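Local coordinates for protein sesquisabinene B synthase 2 (Santalum album, PDB 6A2A) that probably converts farnesyl diphosphate to the sesquiterpene sesquisabinene B, using magnesium or manganese ions, as a plant terpene synthase, at residues S70-T75 / T99-A104; G162-Y167 / S189-I194; T219-A224 / Y288-L293; E408-A413 / L455-N460. All coordinates share one frame; numbering follows the deposited sequence.

The four contacts follow one another along a mostly helical chain. Contacts 1 and 2 both lie in the N-terminal terpene synthase region, their centres about 30 Å apart. Contact 3 joins helix 220-232 to helix 281-292 close to the centre of the folded chain. It touches contact 4, where Y288 OH comes within 4.2 Å of C456 SG. Contact 4 lies at the metal site: it holds N460, a magnesium ligand of this protein, and sits beside E394, another. No magnesium is bound to this chain in the model. Contact 1 is remote from that site, its centre about 41 Å from that of contact 4 and across the chain's centre.

Contact 1: residues S70-T75 / T99-A104; sequences SLIKQT and TEVKEA
I72 lays its branch methyl CG2 against the backbone and side-chain base of E100. CG2 is 3.6 Å from E100 O and 3.7 Å from E100 CB. This methyl stands opposite the backbone N of I72, because chi1 (-62°) gives the position opposite the carbonyl carbon to CG1. The two branches therefore reach different partners. CG2 also lies 4.3 Å from A104 CB, one turn further along the second helix. The CG1 arm is extended at chi2 (169°), and its end CD1 comes to 4.3 Å from V101 CG2. The side chains of I72 and E100 cross at about a right angle, so the contact is local to the methyl and the CB.

The pair joins the C-terminal end of helix 55-73 to the start of helix 98-110, within the helical N-terminal domain of the terpene synthases. F84 and I85 of helix 78-90, together with F97, also pack on I72 and bury it.

K73 runs along the outer border of the contact. Its CE approaches E100 CG at 4.2 Å, an aliphatic touch. E100 bends at chi2 (80°), and its carboxylate stays clear of the lysine: K73 NZ and E100 OE2 are 5.9 Å apart. Any attraction between these charges is probably weak and long-range.

A water spans the backbones. It donates to E100 O at 2.9 Å and weakly to I72 O. K81 NZ also bonds to I72 O, and to Q74 O just past the helix, so it serves carbonyls at this helix end.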
loop_
_atom_site.group_PDB
_atom_site.type_symbol
_atom_site.label_atom_id
_atom_site.label_comp_id
_atom_site.label_asym_id
_atom_site.label_seq_id
_atom_site.Cartn_x
_atom_site.Cartn_y
_atom_site.Cartn_z
ATOM N N SER A 70 12.133 -17.470 34.169
ATOM C CA SER A 70 12.532 -17.985 35.482
ATOM C C SER A 70 12.862 -19.467 35.378
ATOM O O SER A 70 13.910 -19.896 35.895
ATOM C CB SER A 70 11.479 -17.697 36.530
ATOM O OG SER A 70 11.508 -16.323 36.867
ATOM N N LEU A 71 11.993 -20.222 34.680
ATOM C CA LEU A 71 12.187 -21.655 34.473
ATOM C C LEU A 71 13.480 -21.918 33.701
ATOM O O LEU A 71 14.230 -22.800 34.047
ATOM C CB LEU A 71 10.984 -22.238 33.724
ATOM C CG LEU A 71 9.667 -22.232 34.490
ATOM C CD1 LEU A 71 8.490 -22.527 33.563
ATOM C CD2 LEU A 71 9.704 -23.272 35.591
ATOM N N ILE A 72 13.742 -21.164 32.639
ATOM C CA ILE A 72 14.954 -21.390 31.868
ATOM C C ILE A 72 16.175 -21.131 32.772
ATOM O O ILE A 72 17.214 -21.764 32.629
ATOM C CB ILE A 72 14.972 -20.506 30.592
ATOM C CG1 ILE A 72 13.805 -20.825 29.641
ATOM C CG2 ILE A 72 16.300 -20.651 29.892
ATOM C CD1 ILE A 72 13.606 -19.832 28.511
ATOM N N LYS A 73 16.043 -20.182 33.685
ATOM C CA LYS A 73 17.159 -19.753 34.568
ATOM C C LYS A 73 17.304 -20.706 35.767
ATOM O O LYS A 73 18.383 -20.846 36.302
ATOM C CB LYS A 73 16.925 -18.324 35.068
ATOM C CG LYS A 73 17.213 -17.218 34.058
ATOM C CD LYS A 73 16.866 -15.825 34.572
ATOM C CE LYS A 73 17.698 -14.725 33.945
ATOM N NZ LYS A 73 18.174 -13.747 34.955
ATOM N N GLN A 74 16.230 -21.382 36.146
ATOM C CA GLN A 74 16.183 -22.184 37.402
ATOM C C GLN A 74 17.169 -23.366 37.332
ATOM O O GLN A 74 17.430 -23.946 36.270
ATOM C CB GLN A 74 14.711 -22.524 37.648
ATOM C CG GLN A 74 14.396 -23.852 38.305
ATOM C CD GLN A 74 12.897 -24.051 38.276
ATOM O OE1 GLN A 74 12.121 -23.108 38.419
ATOM N NE2 GLN A 74 12.474 -25.280 38.045
ATOM N N THR A 75 17.770 -23.706 38.475
ATOM C CA THR A 75 18.646 -24.869 38.537
ATOM C C THR A 75 17.833 -26.119 38.240
ATOM O O THR A 75 16.739 -26.288 38.815
ATOM C CB THR A 75 19.299 -25.069 39.913
ATOM O OG1 THR A 75 19.717 -23.782 40.341
ATOM C CG2 THR A 75 20.476 -26.017 39.870
ATOM N N THR A 99 18.829 -14.709 25.184
ATOM C CA THR A 99 19.851 -14.523 26.230
ATOM C C THR A 99 19.822 -15.707 27.204
ATOM O O THR A 99 20.829 -16.343 27.463
ATOM C CB THR A 99 19.643 -13.170 26.930
ATOM O OG1 THR A 99 20.124 -12.199 25.994
ATOM C CG2 THR A 99 20.370 -13.064 28.249
ATOM N N GLU A 100 18.649 -16.006 27.709
ATOM C CA GLU A 100 18.522 -17.024 28.760
ATOM C C GLU A 100 18.862 -18.410 28.206
ATOM O O GLU A 100 19.471 -19.219 28.911
ATOM C CB GLU A 100 17.106 -17.041 29.323
ATOM C CG GLU A 100 16.686 -15.726 29.951
ATOM C CD GLU A 100 16.233 -14.614 29.029
ATOM O OE1 GLU A 100 16.217 -14.827 27.793
ATOM O OE2 GLU A 100 15.923 -13.523 29.551
ATOM N N VAL A 101 18.418 -18.722 26.965
ATOM C CA VAL A 101 18.704 -20.048 26.405
ATOM C C VAL A 101 20.209 -20.195 26.213
ATOM O O VAL A 101 20.768 -21.252 26.500
ATOM C CB VAL A 101 17.935 -20.300 25.096
ATOM C CG1 VAL A 101 18.470 -21.498 24.366
ATOM C CG2 VAL A 101 16.450 -20.403 25.366
ATOM N N LYS A 102 20.869 -19.137 25.699
ATOM C CA LYS A 102 22.272 -19.259 25.420
ATOM C C LYS A 102 23.031 -19.468 26.746
ATOM O O LYS A 102 23.963 -20.276 26.831
ATOM C CB LYS A 102 22.790 -18.007 24.702
ATOM C CG LYS A 102 24.290 -18.001 24.427
ATOM C CD LYS A 102 24.779 -19.219 23.666
ATOM C CE LYS A 102 26.206 -19.076 23.182
ATOM N NZ LYS A 102 26.381 -17.840 22.374
ATOM N N GLU A 103 22.615 -18.707 27.737
ATOM C CA GLU A 103 23.243 -18.721 29.062
ATOM C C GLU A 103 23.023 -20.092 29.689
ATOM O O GLU A 103 23.946 -20.670 30.204
ATOM C CB GLU A 103 22.715 -17.547 29.891
ATOM C CG GLU A 103 23.194 -16.214 29.315
ATOM C CD GLU A 103 22.960 -14.963 30.138
ATOM O OE1 GLU A 103 21.854 -14.811 30.700
ATOM O OE2 GLU A 103 23.890 -14.129 30.194
ATOM N N ALA A 104 21.845 -20.672 29.499
ATOM C CA ALA A 104 21.636 -22.043 29.953
ATOM C C ALA A 104 22.583 -23.005 29.247
ATOM O O ALA A 104 23.151 -23.857 29.894
ATOM C CB ALA A 104 20.175 -22.449 29.806
HETATM O O HOH W 1 19.072 -19.132 31.760
#

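Contact 2: residues G162-Y167 / S189-I194; sequences GLLSLY and SKLKSI
L191 and L163 both carry CG opposite the carbonyl carbon (chi1 -66° and -71°), which aims each leucine at the other helix. With L191 chi2 at 169°, CD1 continues the line of the chain and CD2 branches from it; each methyl finds its own partner. CD2 meets L163 CB at 3.7 Å. CD1 touches both L164 CA (4.0 Å) and Y167 CB (3.9 Å). The end of L163 goes to a different partner: its CD1 rests on K190 CB at 3.6 Å.

K190 gives this contact its aliphatic base alone. The chain bends at chi2 and leads its ammonium away to N154 OD1. Y167 likewise touches with its CB and the root of its ring, while its OH bonds to A210 O.

The contact pairs helix 160-170 with the last turn of helix 178-192 in the helical N-terminal domain. Helix 201-212 adds to it, with L203 and A210 on L164 and L211 on L191. Cutting L191 back to an alanine removes both methyls and is likely to open a gap facing L163, L164 and Y167.

With the polar ends of K190 and Y167 turned to other partners, what joins these segments is dispersion and the burial of apolar surface.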
loop_
_atom_site.group_PDB
_atom_site.type_symbol
_atom_site.label_atom_id
_atom_site.label_comp_id
_atom_site.label_asym_id
_atom_site.label_seq_id
_atom_site.Cartn_x
_atom_site.Cartn_y
_atom_site.Cartn_z
ATOM N N GLY A 162 16.573 -42.913 22.467
ATOM C CA GLY A 162 18.034 -42.831 22.134
ATOM C C GLY A 162 18.291 -42.771 20.632
ATOM O O GLY A 162 19.035 -41.886 20.145
ATOM N N LEU A 163 17.702 -43.689 19.902
ATOM C CA LEU A 163 17.851 -43.744 18.476
ATOM C C LEU A 163 17.380 -42.429 17.857
ATOM O O LEU A 163 18.041 -41.948 16.953
ATOM C CB LEU A 163 17.070 -44.889 17.840
ATOM C CG LEU A 163 17.577 -46.306 18.084
ATOM C CD1 LEU A 163 16.611 -47.288 17.448
ATOM C CD2 LEU A 163 18.978 -46.517 17.520
ATOM N N LEU A 164 16.218 -41.928 18.258
ATOM C CA LEU A 164 15.666 -40.684 17.654
ATOM C C LEU A 164 16.607 -39.531 17.979
ATOM O O LEU A 164 16.864 -38.675 17.116
ATOM C CB LEU A 164 14.272 -40.383 18.217
ATOM C CG LEU A 164 13.612 -39.083 17.742
ATOM C CD1 LEU A 164 13.445 -39.116 16.224
ATOM C CD2 LEU A 164 12.260 -38.869 18.390
ATOM N N SER A 165 17.136 -39.478 19.197
ATOM C CA SER A 165 18.028 -38.338 19.494
ATOM C C SER A 165 19.324 -38.432 18.664
ATOM O O SER A 165 19.829 -37.388 18.128
ATOM C CB SER A 165 18.308 -38.282 20.967
ATOM O OG SER A 165 17.158 -37.887 21.683
ATOM N N LEU A 166 19.832 -39.612 18.436
ATOM C CA LEU A 166 21.030 -39.793 17.614
ATOM C C LEU A 166 20.763 -39.360 16.168
ATOM O O LEU A 166 21.572 -38.667 15.535
ATOM C CB LEU A 166 21.428 -41.263 17.634
ATOM C CG LEU A 166 22.639 -41.667 16.799
ATOM C CD1 LEU A 166 23.877 -40.951 17.298
ATOM C CD2 LEU A 166 22.841 -43.155 16.840
ATOM N N TYR A 167 19.620 -39.828 15.643
ATOM C CA TYR A 167 19.172 -39.440 14.315
ATOM C C TYR A 167 19.179 -37.920 14.224
ATOM O O TYR A 167 19.744 -37.399 13.254
ATOM C CB TYR A 167 17.770 -39.975 14.017
ATOM C CG TYR A 167 17.147 -39.462 12.735
ATOM C CD1 TYR A 167 17.351 -40.117 11.534
ATOM C CD2 TYR A 167 16.249 -38.429 12.766
ATOM C CE1 TYR A 167 16.703 -39.729 10.370
ATOM C CE2 TYR A 167 15.643 -37.972 11.603
ATOM C CZ TYR A 167 15.826 -38.665 10.412
ATOM O OH TYR A 167 15.173 -38.215 9.287
ATOM N N SER A 189 17.766 -46.537 9.669
ATOM C CA SER A 189 17.400 -47.902 9.377
ATOM C C SER A 189 16.630 -48.500 10.561
ATOM O O SER A 189 15.577 -49.122 10.387
ATOM C CB SER A 189 18.636 -48.749 9.058
ATOM O OG SER A 189 18.239 -50.118 8.941
ATOM N N LYS A 190 17.182 -48.344 11.740
ATOM C CA LYS A 190 16.546 -48.904 12.975
ATOM C C LYS A 190 15.189 -48.254 13.225
ATOM O O LYS A 190 14.200 -48.973 13.557
ATOM C CB LYS A 190 17.418 -48.693 14.213
ATOM C CG LYS A 190 18.697 -49.507 14.252
ATOM C CD LYS A 190 18.511 -50.888 13.719
ATOM C CE LYS A 190 19.723 -51.764 13.826
ATOM N NZ LYS A 190 19.482 -53.046 13.117
ATOM N N LEU A 191 15.089 -46.938 13.054
ATOM C CA LEU A 191 13.766 -46.288 13.280
ATOM C C LEU A 191 12.783 -46.734 12.199
ATOM O O LEU A 191 11.576 -46.982 12.508
ATOM C CB LEU A 191 13.900 -44.759 13.315
ATOM C CG LEU A 191 14.688 -44.175 14.478
ATOM C CD1 LEU A 191 14.958 -42.697 14.227
ATOM C CD2 LEU A 191 13.982 -44.356 15.823
ATOM N N LYS A 192 13.224 -46.832 10.944
ATOM C CA LYS A 192 12.327 -47.261 9.891
ATOM C C LYS A 192 11.785 -48.655 10.185
ATOM O O LYS A 192 10.610 -48.896 9.846
ATOM C CB LYS A 192 12.973 -47.282 8.506
ATOM C CG LYS A 192 13.040 -45.947 7.804
ATOM C CD LYS A 192 13.413 -46.096 6.350
ATOM C CE LYS A 192 13.875 -44.811 5.690
ATOM N NZ LYS A 192 13.132 -43.620 6.170
ATOM N N SER A 193 12.558 -49.526 10.834
ATOM C CA SER A 193 12.094 -50.911 11.138
ATOM C C SER A 193 10.982 -50.886 12.192
ATOM O O SER A 193 10.626 -51.968 12.705
ATOM C CB SER A 193 13.203 -51.778 11.644
ATOM O OG SER A 193 14.169 -51.975 10.639
ATOM N N ILE A 194 10.499 -49.687 12.559
ATOM C CA ILE A 194 9.407 -49.549 13.558
ATOM C C ILE A 194 8.451 -48.393 13.235
ATOM O O ILE A 194 7.493 -48.222 13.932
ATOM C CB ILE A 194 9.993 -49.431 14.963
ATOM C CG1 ILE A 194 10.757 -48.114 15.156
ATOM C CG2 ILE A 194 10.869 -50.616 15.296
ATOM C CD1 ILE A 194 11.289 -47.883 16.549
#

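Contact 3: residues T219-A224 / Y288-L293; sequences TIRYEA and YAIGML
The apolar contacts gather round I290 and G291. I290 CG2 is 3.6 Å from R221 CG and 3.9 Å from Y222 CE1. R221 presents that CG because it lies opposite the backbone N (chi1 -176°). The chain then bends away, and its guanidinium bonds to F249 O and makes a cation-pi contact with the F249 ring. T219 CG2 lies 3.9 Å from G291 CA. A CB at G291 would come much closer to this methyl, so the approach depends on the bare backbone.

The Y222 ring turns its edge to G291 N, while its OH bonds to M287 O in the same helix as I290. F534 and F535 also meet this ring.

In the fold, the first turn of helix 220-232 meets the last turn of helix 281-292, the short axes at 100° to each other. T219 is the N-cap of the former: its OG1 accepts from Y222 N at 3.2 Å.

Two waters lie between the backbones. One accepts from I220 N and lies 2.8 Å from G291 O. The second accepts from R221 N and lies 2.8 Å from I290 O.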
loop_
_atom_site.group_PDB
_atom_site.type_symbol
_atom_site.label_atom_id
_atom_site.label_comp_id
_atom_site.label_asym_id
_atom_site.label_seq_id
_atom_site.Cartn_x
_atom_site.Cartn_y
_atom_site.Cartn_z
ATOM N N THR A 219 11.136 -25.932 9.295
ATOM C CA THR A 219 10.965 -24.551 9.599
ATOM C C THR A 219 10.656 -24.374 11.070
ATOM O O THR A 219 10.120 -25.288 11.745
ATOM C CB THR A 219 9.863 -23.836 8.818
ATOM O OG1 THR A 219 8.566 -24.193 9.304
ATOM C CG2 THR A 219 9.930 -24.067 7.313
ATOM N N ILE A 220 11.013 -23.234 11.556
ATOM C CA ILE A 220 10.693 -22.919 13.006
ATOM C C ILE A 220 9.179 -22.783 13.196
ATOM O O ILE A 220 8.628 -23.424 14.077
ATOM C CB ILE A 220 11.402 -21.666 13.514
ATOM C CG1 ILE A 220 12.910 -21.863 13.420
ATOM C CG2 ILE A 220 11.026 -21.367 14.953
ATOM C CD1 ILE A 220 13.706 -20.558 13.521
ATOM N N ARG A 221 8.513 -22.023 12.349
ATOM C CA ARG A 221 7.164 -21.565 12.664
ATOM C C ARG A 221 6.160 -22.694 12.472
ATOM O O ARG A 221 5.257 -22.868 13.318
ATOM C CB ARG A 221 6.748 -20.356 11.824
ATOM C CG ARG A 221 5.383 -19.797 12.217
ATOM C CD ARG A 221 5.382 -19.321 13.664
ATOM N NE ARG A 221 4.101 -18.681 13.938
ATOM C CZ ARG A 221 3.701 -18.227 15.131
ATOM N NH1 ARG A 221 4.519 -18.288 16.191
ATOM N NH2 ARG A 221 2.470 -17.755 15.238
ATOM N N TYR A 222 6.290 -23.452 11.389
ATOM C CA TYR A 222 5.367 -24.549 11.142
ATOM C C TYR A 222 5.651 -25.699 12.114
ATOM O O TYR A 222 4.703 -26.384 12.499
ATOM C CB TYR A 222 5.405 -25.023 9.694
ATOM C CG TYR A 222 4.903 -23.988 8.728
ATOM C CD1 TYR A 222 5.765 -23.034 8.186
ATOM C CD2 TYR A 222 3.577 -23.932 8.344
ATOM C CE1 TYR A 222 5.299 -22.030 7.350
ATOM C CE2 TYR A 222 3.111 -22.943 7.494
ATOM C CZ TYR A 222 3.975 -21.989 6.990
ATOM O OH TYR A 222 3.558 -21.000 6.137
ATOM N N GLU A 223 6.920 -25.885 12.511
ATOM C CA GLU A 223 7.239 -26.895 13.536
ATOM C C GLU A 223 6.597 -26.497 14.871
ATOM O O GLU A 223 6.153 -27.403 15.625
ATOM C CB GLU A 223 8.757 -27.064 13.703
ATOM C CG GLU A 223 9.138 -28.180 14.678
ATOM C CD GLU A 223 8.670 -29.579 14.321
ATOM O OE1 GLU A 223 8.131 -29.849 13.196
ATOM O OE2 GLU A 223 8.737 -30.455 15.284
ATOM N N ALA A 224 6.572 -25.230 15.174
ATOM C CA ALA A 224 6.024 -24.766 16.460
ATOM C C ALA A 224 4.550 -25.185 16.572
ATOM O O ALA A 224 4.108 -25.669 17.643
ATOM C CB ALA A 224 6.185 -23.296 16.632
ATOM N N TYR A 288 5.648 -19.331 2.425
ATOM C CA TYR A 288 7.043 -19.658 2.398
ATOM C C TYR A 288 7.811 -18.601 3.178
ATOM O O TYR A 288 8.726 -18.933 3.923
ATOM C CB TYR A 288 7.553 -19.721 0.951
ATOM C CG TYR A 288 8.903 -20.385 0.805
ATOM C CD1 TYR A 288 10.067 -19.783 1.270
ATOM C CD2 TYR A 288 9.036 -21.575 0.123
ATOM C CE1 TYR A 288 11.309 -20.388 1.110
ATOM C CE2 TYR A 288 10.272 -22.170 -0.080
ATOM C CZ TYR A 288 11.410 -21.600 0.461
ATOM O OH TYR A 288 12.615 -22.219 0.229
ATOM N N ALA A 289 7.433 -17.317 3.065
ATOM C CA ALA A 289 8.169 -16.274 3.747
ATOM C C ALA A 289 8.121 -16.536 5.264
ATOM O O ALA A 289 9.123 -16.322 5.961
ATOM C CB ALA A 289 7.618 -14.904 3.423
ATOM N N ILE A 290 6.983 -16.981 5.775
ATOM C CA ILE A 290 6.878 -17.303 7.207
ATOM C C ILE A 290 7.904 -18.380 7.609
ATOM O O ILE A 290 8.392 -18.366 8.758
ATOM C CB ILE A 290 5.452 -17.715 7.556
ATOM C CG1 ILE A 290 4.521 -16.496 7.540
ATOM C CG2 ILE A 290 5.395 -18.443 8.902
ATOM C CD1 ILE A 290 3.045 -16.886 7.637
ATOM N N GLY A 291 8.234 -19.304 6.735
ATOM C CA GLY A 291 9.323 -20.237 6.971
ATOM C C GLY A 291 10.687 -19.555 6.975
ATOM O O GLY A 291 11.566 -19.907 7.767
ATOM N N MET A 292 10.894 -18.585 6.095
ATOM C CA MET A 292 12.142 -17.853 6.013
ATOM C C MET A 292 12.336 -16.983 7.258
ATOM O O MET A 292 13.433 -16.947 7.777
ATOM C CB MET A 292 12.207 -16.959 4.753
ATOM C CG MET A 292 13.438 -16.130 4.659
ATOM S SD MET A 292 13.334 -15.075 3.143
ATOM C CE MET A 292 14.960 -14.365 3.166
ATOM N N LEU A 293 11.297 -16.284 7.701
ATOM C CA LEU A 293 11.404 -15.398 8.873
ATOM C C LEU A 293 9.979 -15.192 9.376
ATOM O O LEU A 293 9.103 -14.796 8.633
ATOM C CB LEU A 293 12.152 -14.085 8.541
ATOM C CG LEU A 293 11.446 -13.020 7.698
ATOM C CD1 LEU A 293 12.302 -11.792 7.484
ATOM C CD2 LEU A 293 11.014 -13.515 6.314
HETATM O O HOH W 2 12.469 -21.768 9.586
HETATM O O HOH W 3 9.699 -20.205 10.349
#

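Contact 4: residues E408-A413 / L455-N460; sequences EYLDNA and LCRIIN
R457 donates from NE to A413 O, the one hydrogen bond between the segments. It is 2.9 Å long and nearly straight, at 165°. The oxygen lies in the guanidinium plane, at its edge. Relative to the carbonyl plane of A413 the donor stands 48° out of it. R457 CG is opposite the backbone N (chi1 168°), and bends at chi2 and chi3 then fold the chain over A413. R457 CD lies 3.6 Å from A413 CB and 3.5 Å from Y409 OH. The Y409 side chain crosses the arginine at about a right angle. Beside this, L410 CD2 packs on I458 CG1 at 3.7 Å and on R457 CG at 3.9 Å.

The NSE/DTE motif of the class I terpene synthase fold begins in the last turn of helix 447-462, with N460, a magnesium ligand of this protein. E394, a ligand of another magnesium, packs against A413 from helix 377-400. Neither ion is bound to this chain in the model.

D461, outside the two segments, forms the next shell. Its OD1 makes a salt bridge with R457 NH1, and its OD2 bonds to Y409 OH. One carboxylate therefore holds both side chains. S416 OG adds weak bonds to R457 NH2 and A413 O. A leucine in place of R457 would probably leave A413 O without its NE donor and D461 without its charged mate.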
loop_
_atom_site.group_PDB
_atom_site.type_symbol
_atom_site.label_atom_id
_atom_site.label_comp_id
_atom_site.label_asym_id
_atom_site.label_seq_id
_atom_site.Cartn_x
_atom_site.Cartn_y
_atom_site.Cartn_z
ATOM N N GLU A 408 26.654 -27.956 -15.111
ATOM C CA GLU A 408 26.293 -26.790 -15.901
ATOM C C GLU A 408 24.850 -26.354 -15.567
ATOM O O GLU A 408 24.542 -25.129 -15.542
ATOM C CB GLU A 408 26.557 -26.932 -17.409
ATOM C CG GLU A 408 25.596 -27.776 -18.202
ATOM C CD GLU A 408 25.976 -27.971 -19.675
ATOM O OE1 GLU A 408 26.558 -29.051 -20.024
ATOM O OE2 GLU A 408 25.732 -27.029 -20.462
ATOM N N TYR A 409 23.987 -27.321 -15.375
ATOM C CA TYR A 409 22.586 -27.022 -14.987
ATOM C C TYR A 409 22.533 -26.286 -13.634
ATOM O O TYR A 409 21.925 -25.221 -13.534
ATOM C CB TYR A 409 21.789 -28.322 -14.959
ATOM C CG TYR A 409 20.463 -28.162 -14.271
ATOM C CD1 TYR A 409 19.417 -27.571 -14.926
ATOM C CD2 TYR A 409 20.284 -28.593 -12.962
ATOM C CE1 TYR A 409 18.192 -27.391 -14.303
ATOM C CE2 TYR A 409 19.055 -28.484 -12.353
ATOM C CZ TYR A 409 18.039 -27.810 -12.996
ATOM O OH TYR A 409 16.819 -27.675 -12.410
ATOM N N LEU A 410 23.209 -26.779 -12.603
ATOM C CA LEU A 410 23.054 -26.185 -11.261
ATOM C C LEU A 410 23.671 -24.800 -11.196
ATOM O O LEU A 410 23.175 -23.938 -10.469
ATOM C CB LEU A 410 23.669 -27.072 -10.170
ATOM C CG LEU A 410 22.928 -28.357 -9.859
ATOM C CD1 LEU A 410 23.702 -29.162 -8.836
ATOM C CD2 LEU A 410 21.499 -28.089 -9.346
ATOM N N ASP A 411 24.750 -24.544 -11.956
ATOM C CA ASP A 411 25.328 -23.194 -11.883
ATOM C C ASP A 411 24.327 -22.136 -12.339
ATOM O O ASP A 411 24.359 -21.034 -11.826
ATOM C CB ASP A 411 26.614 -23.133 -12.675
ATOM C CG ASP A 411 27.858 -23.539 -11.794
ATOM O OD1 ASP A 411 27.905 -23.266 -10.532
ATOM O OD2 ASP A 411 28.771 -24.173 -12.391
ATOM N N ASN A 412 23.465 -22.461 -13.288
ATOM C CA ASN A 412 22.405 -21.565 -13.713
ATOM C C ASN A 412 21.151 -21.719 -12.836
ATOM O O ASN A 412 20.496 -20.710 -12.547
ATOM C CB ASN A 412 22.060 -21.799 -15.168
ATOM C CG ASN A 412 21.081 -20.801 -15.714
ATOM O OD1 ASN A 412 21.451 -19.637 -15.877
ATOM N ND2 ASN A 412 19.894 -21.261 -16.036
ATOM N N ALA A 413 20.792 -22.941 -12.430
ATOM C CA ALA A 413 19.517 -23.185 -11.771
ATOM C C ALA A 413 19.494 -22.720 -10.304
ATOM O O ALA A 413 18.422 -22.506 -9.709
ATOM C CB ALA A 413 19.180 -24.662 -11.926
ATOM N N LEU A 455 21.074 -25.665 -2.501
ATOM C CA LEU A 455 20.134 -26.515 -1.733
ATOM C C LEU A 455 18.681 -26.253 -2.138
ATOM O O LEU A 455 17.917 -27.210 -2.420
ATOM C CB LEU A 455 20.359 -26.281 -0.235
ATOM C CG LEU A 455 21.512 -27.096 0.345
ATOM C CD1 LEU A 455 21.934 -26.540 1.687
ATOM C CD2 LEU A 455 21.111 -28.567 0.451
ATOM N N CYS A 456 18.272 -24.984 -2.210
ATOM C CA CYS A 456 16.878 -24.676 -2.526
ATOM C C CYS A 456 16.498 -25.260 -3.896
ATOM O O CYS A 456 15.397 -25.837 -4.086
ATOM C CB CYS A 456 16.645 -23.166 -2.466
ATOM S SG CYS A 456 16.718 -22.493 -0.791
ATOM N N ARG A 457 17.426 -25.133 -4.867
ATOM C CA ARG A 457 17.227 -25.669 -6.198
ATOM C C ARG A 457 17.157 -27.198 -6.189
ATOM O O ARG A 457 16.177 -27.762 -6.694
ATOM C CB ARG A 457 18.318 -25.189 -7.160
ATOM C CG ARG A 457 18.343 -25.917 -8.487
ATOM C CD ARG A 457 17.110 -26.043 -9.311
ATOM N NE ARG A 457 16.531 -24.759 -9.714
ATOM C CZ ARG A 457 15.345 -24.577 -10.241
ATOM N NH1 ARG A 457 14.447 -25.556 -10.266
ATOM N NH2 ARG A 457 15.014 -23.357 -10.665
ATOM N N ILE A 458 18.094 -27.878 -5.584
ATOM C CA ILE A 458 18.079 -29.328 -5.634
ATOM C C ILE A 458 16.887 -29.886 -4.852
ATOM O O ILE A 458 16.233 -30.881 -5.297
ATOM C CB ILE A 458 19.404 -29.902 -5.131
ATOM C CG1 ILE A 458 20.498 -29.645 -6.168
ATOM C CG2 ILE A 458 19.222 -31.368 -4.815
ATOM C CD1 ILE A 458 21.871 -30.094 -5.697
ATOM N N ILE A 459 16.554 -29.259 -3.743
ATOM C CA ILE A 459 15.424 -29.704 -2.954
ATOM C C ILE A 459 14.120 -29.596 -3.765
ATOM O O ILE A 459 13.348 -30.491 -3.802
ATOM C CB ILE A 459 15.327 -28.967 -1.617
ATOM C CG1 ILE A 459 16.526 -29.316 -0.762
ATOM C CG2 ILE A 459 14.038 -29.331 -0.930
ATOM C CD1 ILE A 459 16.818 -28.393 0.383
ATOM N N ASN A 460 13.922 -28.464 -4.410
ATOM C CA ASN A 460 12.773 -28.265 -5.262
ATOM C C ASN A 460 12.727 -29.358 -6.334
ATOM O O ASN A 460 11.730 -29.951 -6.532
ATOM C CB ASN A 460 12.802 -26.890 -5.899
ATOM C CG ASN A 460 11.539 -26.548 -6.658
ATOM O OD1 ASN A 460 11.195 -27.165 -7.587
ATOM N ND2 ASN A 460 10.902 -25.508 -6.258
#